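Local coordinates for A207R protein, arginine decarboxylase (Paramecium bursaria Chlorella virus 1, PDB 2NV9) that decarboxylates arginine with the help of a pyridoxal 5'-phosphate cofactor, as a dimeric TIM-barrel enzyme related to eukaryotic ornithine decarboxylases, at residues P39-H44 / V247-E252; V47-D52 / F256-Y261; N63-C68 / P84-F89; D108-D113 / C128-R133. The protein carries 1 engineered substitution. One frame throughout, in Å; residues are numbered along the deposited sequence.

Contact 1: P39-H44 / V247-E252. With PLP (pyridoxal-5'-phosphate), chain J.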
loop_
_atom_site.group_PDB
_atom_site.type_symbol
_atom_site.label_atom_id
_atom_site.label_comp_id
_atom_site.label_asym_id
_atom_site.label_seq_id
_atom_site.Cartn_x
_atom_site.Cartn_y
_atom_site.Cartn_z
ATOM N N PRO B 39 33.640 11.878 4.220
ATOM C CA PRO B 39 34.148 12.256 5.548
ATOM C C PRO B 39 33.652 13.607 6.073
ATOM O O PRO B 39 33.767 13.831 7.259
ATOM C CB PRO B 39 35.674 12.266 5.364
ATOM C CG PRO B 39 35.861 12.560 3.884
ATOM C CD PRO B 39 34.726 11.814 3.215
ATOM N N ARG B 40 33.089 14.480 5.237
ATOM C CA ARG B 40 32.523 15.739 5.770
ATOM C C ARG B 40 31.016 15.750 6.041
ATOM O O ARG B 40 30.484 16.753 6.540
ATOM C CB ARG B 40 32.843 16.938 4.877
ATOM C CG ARG B 40 34.301 17.357 4.839
ATOM C CD ARG B 40 34.487 18.684 4.035
ATOM N NE ARG B 40 33.755 19.828 4.607
ATOM C CZ ARG B 40 33.497 20.977 3.969
ATOM N NH1 ARG B 40 33.908 21.173 2.716
ATOM N NH2 ARG B 40 32.831 21.950 4.589
ATOM N N VAL B 41 30.339 14.639 5.744
ATOM C CA VAL B 41 28.908 14.670 5.648
ATOM C C VAL B 41 28.303 13.846 6.779
ATOM O O VAL B 41 28.539 12.645 6.891
ATOM C CB VAL B 41 28.361 14.144 4.272
ATOM C CG1 VAL B 41 26.807 14.247 4.210
ATOM C CG2 VAL B 41 28.995 14.865 3.056
ATOM N N THR B 42 27.508 14.510 7.599
ATOM C CA THR B 42 26.846 13.793 8.691
ATOM C C THR B 42 25.517 13.218 8.227
ATOM O O THR B 42 24.637 13.958 7.827
ATOM C CB THR B 42 26.606 14.693 9.905
ATOM O OG1 THR B 42 27.864 15.170 10.394
ATOM C CG2 THR B 42 25.853 13.918 10.956
ATOM N N PRO B 43 25.368 11.882 8.285
ATOM C CA PRO B 43 24.106 11.309 7.805
ATOM C C PRO B 43 22.967 11.385 8.856
ATOM O O PRO B 43 23.139 11.007 10.046
ATOM C CB PRO B 43 24.469 9.853 7.483
ATOM C CG PRO B 43 25.642 9.542 8.380
ATOM C CD PRO B 43 26.313 10.853 8.763
ATOM N N HIS B 44 21.827 11.901 8.394
ATOM C CA HIS B 44 20.587 11.889 9.156
ATOM C C HIS B 44 19.696 10.828 8.490
ATOM O O HIS B 44 19.107 11.099 7.464
ATOM C CB HIS B 44 19.940 13.282 9.122
ATOM C CG HIS B 44 20.593 14.271 10.043
ATOM N ND1 HIS B 44 19.945 14.785 11.144
ATOM C CD2 HIS B 44 21.825 14.833 10.032
ATOM C CE1 HIS B 44 20.751 15.619 11.782
ATOM N NE2 HIS B 44 21.880 15.696 11.103
ATOM N N VAL B 247 31.014 25.558 7.012
ATOM C CA VAL B 247 29.777 24.949 6.553
ATOM C C VAL B 247 29.700 23.522 7.077
ATOM O O VAL B 247 30.650 22.742 6.950
ATOM C CB VAL B 247 29.636 24.995 5.011
ATOM C CG1 VAL B 247 28.405 24.238 4.541
ATOM C CG2 VAL B 247 29.562 26.477 4.526
ATOM N N THR B 248 28.579 23.223 7.720
ATOM C CA THR B 248 28.222 21.878 8.101
ATOM C C THR B 248 27.413 21.225 6.974
ATOM O O THR B 248 26.392 21.770 6.540
ATOM C CB THR B 248 27.360 21.900 9.351
ATOM O OG1 THR B 248 28.110 22.487 10.427
ATOM C CG2 THR B 248 26.898 20.478 9.705
ATOM N N ILE B 249 27.872 20.060 6.518
ATOM C CA ILE B 249 27.179 19.321 5.483
ATOM C C ILE B 249 26.475 18.088 6.096
ATOM O O ILE B 249 27.075 17.338 6.894
ATOM C CB ILE B 249 28.135 18.929 4.349
ATOM C CG1 ILE B 249 28.974 20.164 3.975
ATOM C CG2 ILE B 249 27.344 18.337 3.129
ATOM C CD1 ILE B 249 30.152 19.855 3.231
ATOM N N VAL B 250 25.204 17.923 5.738
ATOM C CA VAL B 250 24.432 16.734 6.145
ATOM C C VAL B 250 23.772 16.087 4.928
ATOM O O VAL B 250 23.765 16.681 3.847
ATOM C CB VAL B 250 23.379 17.039 7.273
ATOM C CG1 VAL B 250 24.092 17.755 8.476
ATOM C CG2 VAL B 250 22.202 17.862 6.751
ATOM N N ALA B 251 23.322 14.853 5.108
ATOM C CA ALA B 251 22.551 14.132 4.095
ATOM C C ALA B 251 21.334 13.480 4.779
ATOM O O ALA B 251 21.297 13.353 6.002
ATOM C CB ALA B 251 23.424 13.086 3.399
ATOM N N GLU B 252 20.347 13.068 3.979
ATOM C CA GLU B 252 19.186 12.341 4.518
ATOM C C GLU B 252 19.074 10.932 3.869
ATOM O O GLU B 252 18.089 10.641 3.197
ATOM C CB GLU B 252 17.924 13.159 4.229
ATOM C CG GLU B 252 18.020 14.623 4.677
ATOM C CD GLU B 252 16.938 15.491 4.102
ATOM O OE1 GLU B 252 16.310 15.092 3.126
ATOM O OE2 GLU B 252 16.721 16.610 4.599
HETATM N N1 PLP J . 14.749 12.778 2.479
HETATM C C2 PLP J . 13.541 13.095 2.011
HETATM C C2A PLP J . 12.979 14.527 2.181
HETATM C C3 PLP J . 12.805 12.128 1.323
HETATM O O3 PLP J . 11.601 12.494 0.847
HETATM C C4 PLP J . 13.313 10.838 1.144
HETATM C C4A PLP J . 12.498 9.735 0.361
HETATM O O4A PLP J . 11.963 9.976 -0.754
HETATM C C5 PLP J . 14.569 10.549 1.693
HETATM C C6 PLP J . 15.254 11.572 2.349
HETATM C C5A PLP J . 15.286 9.199 1.612
HETATM O O4P PLP J . 15.461 8.812 0.224
HETATM P P PLP J . 16.398 7.604 -0.145
HETATM O O1P PLP J . 16.319 7.316 -1.599
HETATM O O2P PLP J . 17.867 7.838 0.339
HETATM O O3P PLP J . 15.793 6.352 0.696
HETATM O O HOH W 1 30.309 19.149 7.576
HETATM O O HOH W 2 32.412 20.589 7.111
#
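Arg40 reaches across to Val247 and Ile249 where two parallel barrel strands begin. From CB its chain runs straight, touching Ile238 of helix 229-241, then bends (chi3 61°) and swings the guanidinium toward strand 248-251. There Ile249 CD1 lies over the centre of one flat face, within 4.0 Å of Arg40 NE, CZ, NH1 and NH2 and closest to CZ at 3.6 Å. At the tip, Arg40 NH2 makes a weak bond of 3.3 Å to Val247 O, and a water joins the same two atoms, while NH1 is held by Phe242 O. A long cationic chain suits this partly exposed margin, because its flat end can pack on a methyl while its N-H groups serve loop carbonyls. Further along, Thr42 N bonds Ile249 O at 2.9 Å and His44 N bonds Ala251 O at 2.8 Å. Small Ala251 fits under the branched Val41, its CB 3.7 Å from Val41 CG1. On the other side, the His44 ring lies obliquely against Val250, while its ND1 bonds Phe66 O. Glu252, just past the strand, sets OE1 2.9 Å from PLP N1; a carboxylate beside N1 is consistent with stabilising the cofactor ring as an electron sink.

Contact 2: V47-D52 / F256-Y261. With PLP (pyridoxal-5'-phosphate), chain J.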
loop_
_atom_site.group_PDB
_atom_site.type_symbol
_atom_site.label_atom_id
_atom_site.label_comp_id
_atom_site.label_asym_id
_atom_site.label_seq_id
_atom_site.Cartn_x
_atom_site.Cartn_y
_atom_site.Cartn_z
ATOM N N VAL B 47 14.221 7.719 8.537
ATOM C CA VAL B 47 13.547 6.616 9.272
ATOM C C VAL B 47 12.350 6.013 8.493
ATOM O O VAL B 47 12.042 4.837 8.657
ATOM C CB VAL B 47 13.284 6.876 10.841
ATOM C CG1 VAL B 47 14.009 8.116 11.441
ATOM C CG2 VAL B 47 11.798 6.691 11.308
ATOM N N LYS B 48 11.756 6.798 7.587
ATOM C CA LYS B 48 10.607 6.310 6.783
ATOM C C LYS B 48 10.978 5.110 5.924
ATOM O O LYS B 48 10.136 4.302 5.612
ATOM C CB LYS B 48 10.024 7.405 5.915
ATOM C CG LYS B 48 11.036 7.930 4.897
ATOM C CD LYS B 48 10.367 8.884 3.949
ATOM C CE LYS B 48 11.395 9.329 2.972
ATOM N NZ LYS B 48 10.877 9.484 1.584
ATOM N N CYS B 49 12.247 4.977 5.575
ATOM C CA CYS B 49 12.712 3.914 4.693
ATOM C C CYS B 49 12.644 2.534 5.378
ATOM O O CYS B 49 12.349 1.540 4.732
ATOM C CB CYS B 49 14.145 4.211 4.230
ATOM S SG CYS B 49 14.828 3.009 3.105
ATOM N N ASN B 50 12.928 2.510 6.697
ATOM C CA ASN B 50 12.864 1.289 7.501
ATOM C C ASN B 50 12.955 1.717 8.966
ATOM O O ASN B 50 13.971 2.218 9.409
ATOM C CB ASN B 50 13.997 0.289 7.183
ATOM C CG ASN B 50 13.769 -1.105 7.816
ATOM O OD1 ASN B 50 13.117 -1.238 8.849
ATOM N ND2 ASN B 50 14.345 -2.142 7.198
ATOM N N ASN B 51 11.871 1.532 9.685
ATOM C CA ASN B 51 11.803 2.020 11.075
ATOM C C ASN B 51 11.966 0.890 12.090
ATOM O O ASN B 51 11.589 1.042 13.262
ATOM C CB ASN B 51 10.480 2.750 11.304
ATOM C CG ASN B 51 9.284 1.891 10.973
ATOM O OD1 ASN B 51 9.396 0.663 10.755
ATOM N ND2 ASN B 51 8.104 2.520 10.947
ATOM N N ASP B 52 12.527 -0.240 11.638
ATOM C CA ASP B 52 12.890 -1.345 12.536
ATOM C C ASP B 52 13.650 -0.816 13.790
ATOM O O ASP B 52 14.636 -0.071 13.666
ATOM C CB ASP B 52 13.736 -2.332 11.731
ATOM C CG ASP B 52 14.229 -3.516 12.553
ATOM O OD1 ASP B 52 15.373 -3.439 13.066
ATOM O OD2 ASP B 52 13.472 -4.503 12.686
ATOM N N PHE B 256 20.443 3.821 1.269
ATOM C CA PHE B 256 21.881 3.530 1.390
ATOM C C PHE B 256 22.147 2.529 2.526
ATOM O O PHE B 256 22.884 1.568 2.354
ATOM C CB PHE B 256 22.720 4.812 1.578
ATOM C CG PHE B 256 24.209 4.570 1.572
ATOM C CD1 PHE B 256 24.957 4.693 0.374
ATOM C CD2 PHE B 256 24.878 4.205 2.739
ATOM C CE1 PHE B 256 26.339 4.461 0.367
ATOM C CE2 PHE B 256 26.260 3.959 2.722
ATOM C CZ PHE B 256 26.985 4.086 1.540
ATOM N N PHE B 257 21.510 2.780 3.674
ATOM C CA PHE B 257 21.716 1.956 4.864
ATOM C C PHE B 257 20.708 0.816 4.978
ATOM O O PHE B 257 21.064 -0.261 5.393
ATOM C CB PHE B 257 21.706 2.830 6.142
ATOM C CG PHE B 257 22.849 3.797 6.212
ATOM C CD1 PHE B 257 24.164 3.337 6.315
ATOM C CD2 PHE B 257 22.623 5.171 6.168
ATOM C CE1 PHE B 257 25.235 4.216 6.365
ATOM C CE2 PHE B 257 23.706 6.072 6.223
ATOM C CZ PHE B 257 25.003 5.588 6.320
ATOM N N ALA B 258 19.467 1.046 4.578
ATOM C CA ALA B 258 18.407 0.072 4.788
ATOM C C ALA B 258 18.366 -1.099 3.759
ATOM O O ALA B 258 18.048 -2.236 4.122
ATOM C CB ALA B 258 17.042 0.773 4.942
ATOM N N GLU B 259 18.731 -0.822 2.503
ATOM C CA GLU B 259 18.605 -1.803 1.439
ATOM C C GLU B 259 19.172 -3.176 1.777
ATOM O O GLU B 259 18.464 -4.153 1.665
ATOM C CB GLU B 259 19.219 -1.295 0.108
ATOM C CG GLU B 259 18.977 -2.261 -1.057
ATOM C CD GLU B 259 19.602 -1.774 -2.364
ATOM O OE1 GLU B 259 20.139 -0.667 -2.346
ATOM O OE2 GLU B 259 19.576 -2.510 -3.390
ATOM N N HIS B 260 20.427 -3.226 2.215
ATOM C CA HIS B 260 21.137 -4.489 2.492
ATOM C C HIS B 260 20.956 -5.017 3.903
ATOM O O HIS B 260 21.553 -6.033 4.261
ATOM C CB HIS B 260 22.633 -4.331 2.184
ATOM C CG HIS B 260 22.902 -3.829 0.803
ATOM N ND1 HIS B 260 22.441 -4.479 -0.326
ATOM C CD2 HIS B 260 23.553 -2.727 0.362
ATOM C CE1 HIS B 260 22.798 -3.795 -1.405
ATOM N NE2 HIS B 260 23.479 -2.729 -1.013
ATOM N N TYR B 261 20.162 -4.311 4.712
ATOM C CA TYR B 261 19.948 -4.680 6.118
ATOM C C TYR B 261 19.242 -6.040 6.272
ATOM O O TYR B 261 19.559 -6.803 7.184
ATOM C CB TYR B 261 19.134 -3.591 6.818
ATOM C CG TYR B 261 18.772 -3.848 8.279
ATOM C CD1 TYR B 261 19.753 -4.193 9.220
ATOM C CD2 TYR B 261 17.451 -3.723 8.715
ATOM C CE1 TYR B 261 19.422 -4.411 10.572
ATOM C CE2 TYR B 261 17.106 -3.931 10.065
ATOM C CZ TYR B 261 18.099 -4.282 10.982
ATOM O OH TYR B 261 17.772 -4.501 12.306
HETATM N N1 PLP J . 14.749 12.778 2.479
HETATM C C2 PLP J . 13.541 13.095 2.011
HETATM C C2A PLP J . 12.979 14.527 2.181
HETATM C C3 PLP J . 12.805 12.128 1.323
HETATM O O3 PLP J . 11.601 12.494 0.847
HETATM C C4 PLP J . 13.313 10.838 1.144
HETATM C C4A PLP J . 12.498 9.735 0.361
HETATM O O4A PLP J . 11.963 9.976 -0.754
HETATM C C5 PLP J . 14.569 10.549 1.693
HETATM C C6 PLP J . 15.254 11.572 2.349
HETATM C C5A PLP J . 15.286 9.199 1.612
HETATM O O4P PLP J . 15.461 8.812 0.224
HETATM P P PLP J . 16.398 7.604 -0.145
HETATM O O1P PLP J . 16.319 7.316 -1.599
HETATM O O2P PLP J . 17.867 7.838 0.339
HETATM O O3P PLP J . 15.793 6.352 0.696
#
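Asp52 OD1 is gripped twice: Tyr261 OH donates to it at 2.7 Å, and the backbone N of Leu55 bonds it as well. The hydroxyl comes from above the carboxylate, 47° out of its plane, and the tyrosine ring and the carboxylate are turned 60° against each other. Tyrosine suits the place, since its phenol reaches from 256-261 to the carboxylate while the ring packs on Val27, Val54 and Leu55. Asp52 CG stands anti to the backbone N (chi1 178°), which carries the acid toward both donors; aspartate here is the N-cap of helix 53-61, and its OD2 takes a further bond from Tyr371.

Asn50, two residues earlier, shapes the loop: its OD1 accepts from Asp52 N at 3.0 Å, an Asx turn, while its ND2 bonds Gly351 O and passes the edge of the Tyr261 ring 3.8 Å from CD2. Ala258, short enough for close approach, sets CB 3.6 Å from Cys49 SG and 3.8 Å from Asn50 CB. Neighbouring Lys48 carries the cofactor through a covalent bond from NZ to PLP C4A, stretched in the model. The contact thus joins the loop between strand 41-46 and helix 53-61 to helix 255-258 and the residues that follow it, with helix 24-37 also packing on Tyr261.

Contact 3: N63-C68 / P84-F89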
loop_
_atom_site.group_PDB
_atom_site.type_symbol
_atom_site.label_atom_id
_atom_site.label_comp_id
_atom_site.label_asym_id
_atom_site.label_seq_id
_atom_site.Cartn_x
_atom_site.Cartn_y
_atom_site.Cartn_z
ATOM N N ASN B 63 26.467 6.854 16.250
ATOM C CA ASN B 63 26.496 8.299 16.112
ATOM C C ASN B 63 25.930 8.830 14.791
ATOM O O ASN B 63 26.360 9.888 14.304
ATOM C CB ASN B 63 27.909 8.856 16.421
ATOM C CG ASN B 63 28.347 8.550 17.838
ATOM O OD1 ASN B 63 27.527 8.589 18.774
ATOM N ND2 ASN B 63 29.626 8.166 18.004
ATOM N N VAL B 64 24.993 8.083 14.192
ATOM C CA VAL B 64 24.296 8.570 13.017
ATOM C C VAL B 64 23.045 9.300 13.474
ATOM O O VAL B 64 22.393 8.888 14.436
ATOM C CB VAL B 64 24.089 7.495 11.834
ATOM C CG1 VAL B 64 24.577 6.113 12.194
ATOM C CG2 VAL B 64 22.660 7.476 11.259
ATOM N N ASN B 65 22.749 10.411 12.819
ATOM C CA ASN B 65 21.609 11.228 13.174
ATOM C C ASN B 65 20.320 10.796 12.436
ATOM O O ASN B 65 20.290 9.751 11.781
ATOM C CB ASN B 65 21.969 12.717 13.006
ATOM C CG ASN B 65 22.987 13.191 14.059
ATOM O OD1 ASN B 65 23.376 12.428 14.928
ATOM N ND2 ASN B 65 23.425 14.435 13.951
ATOM N N PHE B 66 19.269 11.598 12.525
ATOM C CA PHE B 66 17.955 11.176 12.053
ATOM C C PHE B 66 17.162 12.224 11.276
ATOM O O PHE B 66 17.168 13.426 11.604
ATOM C CB PHE B 66 17.125 10.608 13.236
ATOM C CG PHE B 66 17.725 9.399 13.836
ATOM C CD1 PHE B 66 17.463 8.135 13.304
ATOM C CD2 PHE B 66 18.585 9.512 14.916
ATOM C CE1 PHE B 66 18.041 6.986 13.860
ATOM C CE2 PHE B 66 19.160 8.371 15.507
ATOM C CZ PHE B 66 18.892 7.120 14.990
ATOM N N ASP B 67 16.509 11.748 10.211
ATOM C CA ASP B 67 15.586 12.536 9.425
ATOM C C ASP B 67 14.203 11.963 9.739
ATOM O O ASP B 67 13.885 10.819 9.325
ATOM C CB ASP B 67 15.930 12.416 7.905
ATOM C CG ASP B 67 14.784 12.778 6.985
ATOM O OD1 ASP B 67 14.874 12.439 5.770
ATOM O OD2 ASP B 67 13.787 13.372 7.417
ATOM N N CYS B 68 13.393 12.733 10.460
ATOM C CA CYS B 68 12.019 12.316 10.805
ATOM C C CYS B 68 10.976 13.078 9.984
ATOM O O CYS B 68 11.115 14.271 9.778
ATOM C CB CYS B 68 11.746 12.501 12.301
ATOM S SG CYS B 68 12.748 11.452 13.388
ATOM N N PRO B 84 17.158 15.022 20.973
ATOM C CA PRO B 84 16.432 15.866 20.030
ATOM C C PRO B 84 17.347 16.657 19.093
ATOM O O PRO B 84 16.945 16.917 17.937
ATOM C CB PRO B 84 15.648 16.831 20.940
ATOM C CG PRO B 84 15.522 16.089 22.257
ATOM C CD PRO B 84 16.759 15.293 22.377
ATOM N N SER B 85 18.545 17.031 19.550
ATOM C CA SER B 85 19.503 17.799 18.706
ATOM C C SER B 85 19.956 17.035 17.450
ATOM O O SER B 85 20.475 17.624 16.494
ATOM C CB SER B 85 20.736 18.193 19.519
ATOM O OG SER B 85 21.311 17.043 20.102
ATOM N N ARG B 86 19.761 15.721 17.467
ATOM C CA ARG B 86 20.171 14.847 16.361
ATOM C C ARG B 86 19.084 14.637 15.292
ATOM O O ARG B 86 19.305 13.921 14.323
ATOM C CB ARG B 86 20.577 13.494 16.926
ATOM C CG ARG B 86 21.859 13.513 17.775
ATOM C CD ARG B 86 22.570 12.213 17.494
ATOM N NE ARG B 86 22.549 11.343 18.618
ATOM C CZ ARG B 86 22.863 10.048 18.605
ATOM N NH1 ARG B 86 23.213 9.400 17.486
ATOM N NH2 ARG B 86 22.827 9.405 19.775
ATOM N N ILE B 87 17.915 15.227 15.505
ATOM C CA ILE B 87 16.776 15.066 14.605
ATOM C C ILE B 87 16.548 16.327 13.757
ATOM O O ILE B 87 16.512 17.448 14.298
ATOM C CB ILE B 87 15.489 14.730 15.417
ATOM C CG1 ILE B 87 15.697 13.429 16.202
ATOM C CG2 ILE B 87 14.280 14.630 14.492
ATOM C CD1 ILE B 87 14.630 13.146 17.226
ATOM N N ILE B 88 16.421 16.143 12.451
ATOM C CA ILE B 88 15.889 17.177 11.550
ATOM C C ILE B 88 14.462 16.739 11.100
ATOM O O ILE B 88 14.263 15.610 10.691
ATOM C CB ILE B 88 16.823 17.406 10.326
ATOM C CG1 ILE B 88 18.253 17.813 10.780
ATOM C CG2 ILE B 88 16.174 18.412 9.311
ATOM C CD1 ILE B 88 19.272 17.872 9.499
ATOM N N PHE B 89 13.491 17.619 11.250
ATOM C CA PHE B 89 12.108 17.364 10.861
ATOM C C PHE B 89 12.080 17.710 9.328
ATOM O O PHE B 89 11.620 18.796 8.928
ATOM C CB PHE B 89 11.154 18.280 11.624
ATOM C CG PHE B 89 9.717 17.800 11.650
ATOM C CD1 PHE B 89 9.238 16.892 10.692
ATOM C CD2 PHE B 89 8.840 18.275 12.620
ATOM C CE1 PHE B 89 7.911 16.467 10.698
ATOM C CE2 PHE B 89 7.513 17.856 12.650
ATOM C CZ PHE B 89 7.048 16.936 11.666
#
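Backbone bonds knit Phe66 and Cys68 to 86-88 in parallel register. Phe66 N donates to Arg86 O at 2.9 Å, Phe66 O receives Ile88 N at 2.9 Å, and Cys68 N closes the ladder on Ile88 O at 3.0 Å. A polar side chain bonds backbone carbonyls at the start of the strands. Arg86, bent twice along its chain, sends NH1 to Val64 O in a weak bond of 3.2 Å, and the same nitrogen bonds Cys60 O, so one arginine ties together the carbonyls around the end of helix 53-61. Asn63, with its positive phi, is the C-prime residue of the Schellman motif there, a place asparagine readily takes. Apolar contact comes from Cys68 SG against Ile87 CG2 at 3.7 Å; both pack on Val77 of helix 71-79, whereas Asp67 points from the other side of the sheet and touches PLP. Strand 65-68, helix 71-79 and strand 87-89 form a beta-alpha-beta unit of the TIM barrel.

Contact 4: D108-D113 / C128-R133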
loop_
_atom_site.group_PDB
_atom_site.type_symbol
_atom_site.label_atom_id
_atom_site.label_comp_id
_atom_site.label_asym_id
_atom_site.label_seq_id
_atom_site.Cartn_x
_atom_site.Cartn_y
_atom_site.Cartn_z
ATOM N N ASP B 108 14.068 21.080 16.770
ATOM C CA ASP B 108 14.150 22.542 16.541
ATOM C C ASP B 108 14.837 22.927 15.216
ATOM O O ASP B 108 15.267 24.083 15.008
ATOM C CB ASP B 108 14.844 23.246 17.733
ATOM C CG ASP B 108 14.119 23.032 19.066
ATOM O OD1 ASP B 108 12.938 22.623 19.062
ATOM O OD2 ASP B 108 14.751 23.305 20.116
ATOM N N ILE B 109 14.929 21.946 14.311
ATOM C CA ILE B 109 15.350 22.162 12.930
ATOM C C ILE B 109 14.349 21.453 11.992
ATOM O O ILE B 109 14.016 20.288 12.208
ATOM C CB ILE B 109 16.750 21.571 12.606
ATOM C CG1 ILE B 109 17.829 22.167 13.498
ATOM C CG2 ILE B 109 17.138 21.864 11.140
ATOM C CD1 ILE B 109 17.840 21.568 14.808
ATOM N N ALA B 110 13.885 22.169 10.970
ATOM C CA ALA B 110 12.945 21.605 9.980
ATOM C C ALA B 110 13.130 22.241 8.607
ATOM O O ALA B 110 13.747 23.302 8.492
ATOM C CB ALA B 110 11.504 21.797 10.435
ATOM N N THR B 111 12.526 21.627 7.585
ATOM C CA THR B 111 12.572 22.187 6.223
ATOM C C THR B 111 11.254 22.901 5.858
ATOM O O THR B 111 10.211 22.685 6.488
ATOM C CB THR B 111 12.855 21.062 5.170
ATOM O OG1 THR B 111 11.812 20.083 5.237
ATOM C CG2 THR B 111 14.179 20.395 5.447
ATOM N N PHE B 112 11.306 23.723 4.806
ATOM C CA PHE B 112 10.090 24.353 4.269
ATOM C C PHE B 112 10.293 24.672 2.765
ATOM O O PHE B 112 11.411 24.677 2.290
ATOM C CB PHE B 112 9.722 25.637 5.034
ATOM C CG PHE B 112 10.613 26.811 4.723
ATOM C CD1 PHE B 112 10.142 27.849 3.907
ATOM C CD2 PHE B 112 11.929 26.858 5.188
ATOM C CE1 PHE B 112 10.939 28.932 3.625
ATOM C CE2 PHE B 112 12.761 27.941 4.850
ATOM C CZ PHE B 112 12.253 28.991 4.090
ATOM N N ASP B 113 9.185 24.922 2.081
ATOM C CA ASP B 113 9.208 25.319 0.658
ATOM C C ASP B 113 8.045 26.250 0.279
ATOM O O ASP B 113 7.784 26.459 -0.920
ATOM C CB ASP B 113 9.322 24.079 -0.249
ATOM C CG ASP B 113 8.105 23.113 -0.145
ATOM O OD1 ASP B 113 6.974 23.555 0.183
ATOM O OD2 ASP B 113 8.298 21.909 -0.441
ATOM N N CYS B 128 12.089 27.411 15.842
ATOM C CA CYS B 128 12.570 26.375 14.964
ATOM C C CYS B 128 13.516 26.954 13.877
ATOM O O CYS B 128 13.183 27.926 13.202
ATOM C CB CYS B 128 11.381 25.589 14.346
ATOM S SG CYS B 128 11.888 24.086 13.461
ATOM N N LYS B 129 14.708 26.388 13.758
ATOM C CA LYS B 129 15.647 26.823 12.746
ATOM C C LYS B 129 15.252 26.185 11.395
ATOM O O LYS B 129 15.040 24.986 11.322
ATOM C CB LYS B 129 17.087 26.423 13.107
ATOM C CG LYS B 129 17.545 26.784 14.569
ATOM C CD LYS B 129 17.412 28.234 14.824
ATOM C CE LYS B 129 17.875 28.627 16.272
ATOM N NZ LYS B 129 16.850 28.210 17.254
ATOM N N MET B 130 15.218 26.977 10.339
ATOM C CA MET B 130 14.635 26.500 9.069
ATOM C C MET B 130 15.643 26.220 7.943
ATOM O O MET B 130 16.600 26.976 7.713
ATOM C CB MET B 130 13.502 27.433 8.620
ATOM C CG MET B 130 12.375 27.674 9.671
ATOM S SD MET B 130 11.605 26.134 10.307
ATOM C CE MET B 130 10.988 25.483 8.702
ATOM N N ILE B 131 15.382 25.150 7.194
ATOM C CA ILE B 131 16.190 24.829 6.041
ATOM C C ILE B 131 15.292 24.903 4.827
ATOM O O ILE B 131 14.310 24.207 4.725
ATOM C CB ILE B 131 16.887 23.427 6.141
ATOM C CG1 ILE B 131 17.844 23.396 7.344
ATOM C CG2 ILE B 131 17.547 23.052 4.777
ATOM C CD1 ILE B 131 18.422 22.068 7.650
ATOM N N LEU B 132 15.647 25.793 3.904
ATOM C CA LEU B 132 14.859 25.970 2.720
ATOM C C LEU B 132 15.133 24.832 1.738
ATOM O O LEU B 132 16.278 24.580 1.334
ATOM C CB LEU B 132 15.170 27.352 2.130
ATOM C CG LEU B 132 14.360 27.989 0.991
ATOM C CD1 LEU B 132 15.256 28.371 -0.166
ATOM C CD2 LEU B 132 13.055 27.318 0.578
ATOM N N ARG B 133 14.068 24.152 1.340
ATOM C CA ARG B 133 14.201 23.053 0.391
ATOM C C ARG B 133 13.942 23.545 -1.040
ATOM O O ARG B 133 12.853 24.064 -1.359
ATOM C CB ARG B 133 13.294 21.860 0.732
ATOM C CG ARG B 133 13.563 20.648 -0.198
ATOM C CD ARG B 133 12.678 19.461 0.126
ATOM N NE ARG B 133 12.583 18.480 -0.976
ATOM C CZ ARG B 133 11.912 17.332 -0.884
ATOM N NH1 ARG B 133 11.278 17.035 0.258
ATOM N NH2 ARG B 133 11.875 16.473 -1.906
HETATM O O HOH W 3 12.139 18.230 3.283
#
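Phe112 turns one ring face to Leu132, whose CD2 makes a CH-pi contact 4.2 Å from the ring centroid and only 20° off the normal. Obliquely to the ring lies Met130, with CB 3.8 Å from Phe112 CD2, and Leu132 CB comes to 3.7 Å of Phe112 CE2. The first torsion (chi1 74°) puts the phenyl between its own backbone N and carbonyl carbon, folding it over the neighbouring strand. A large flat ring serves well, since it reaches along that strand from Met130 to Leu132 and also meets Glu117 and Leu118 of helix 115-124. Beside it fits small Ala110, its CB touching Cys128 SG at 3.8 Å and Met130 CE at 4.1 Å.

Ile109, Thr111 and Ile131 point to the other side, where Ile109 CG2 meets Ile131 CD1 at 3.7 Å. Thr111 OG1 shares a water with Arg133 NH1, 2.7 Å from the hydroxyl and weakly held by the arginine. Five backbone bonds run between the strands, from Lys129 N on Asp108 O at 2.7 Å to Arg133 N on Phe112 O. Just past strand 109-112, Asp113 OD2 bonds Thr92 OG1 and Gly150 N, and OD1 forms a salt bridge with Arg272 of the second subunit; Arg133, ending strand 129-133, touches PLP. Helix 115-124 connects the pair as a beta-alpha-beta unit and covers the Phe112 and Met130 side, while strands 87-89 and 170-174 flank 109-112 and 129-133 respectively.

Overall arrangement
Contacts 1, 3 and 4 belong to one parallel eight-stranded barrel. Strand 41-46 of contact 1 neighbours strand 65-68 of contact 3, their centres about 11 Å apart; strand 87-89 of contact 3 pairs in turn with strand 109-112 of contact 4, centres about 13 Å apart. Contacts 3 and 4 follow each other along the chain as local beta-alpha-beta units, whereas contacts 1 and 2 span some 200 residues and cross, bringing the first and last barrel strands and the segments just after them together. Contact 2 lies farther off, about 23 Å from contact 4 between centres. All four include a cofactor-pocket residue, so the strand pairings, and the loops that follow strands 41-46 and 248-251, bring cofactor-lining residues together.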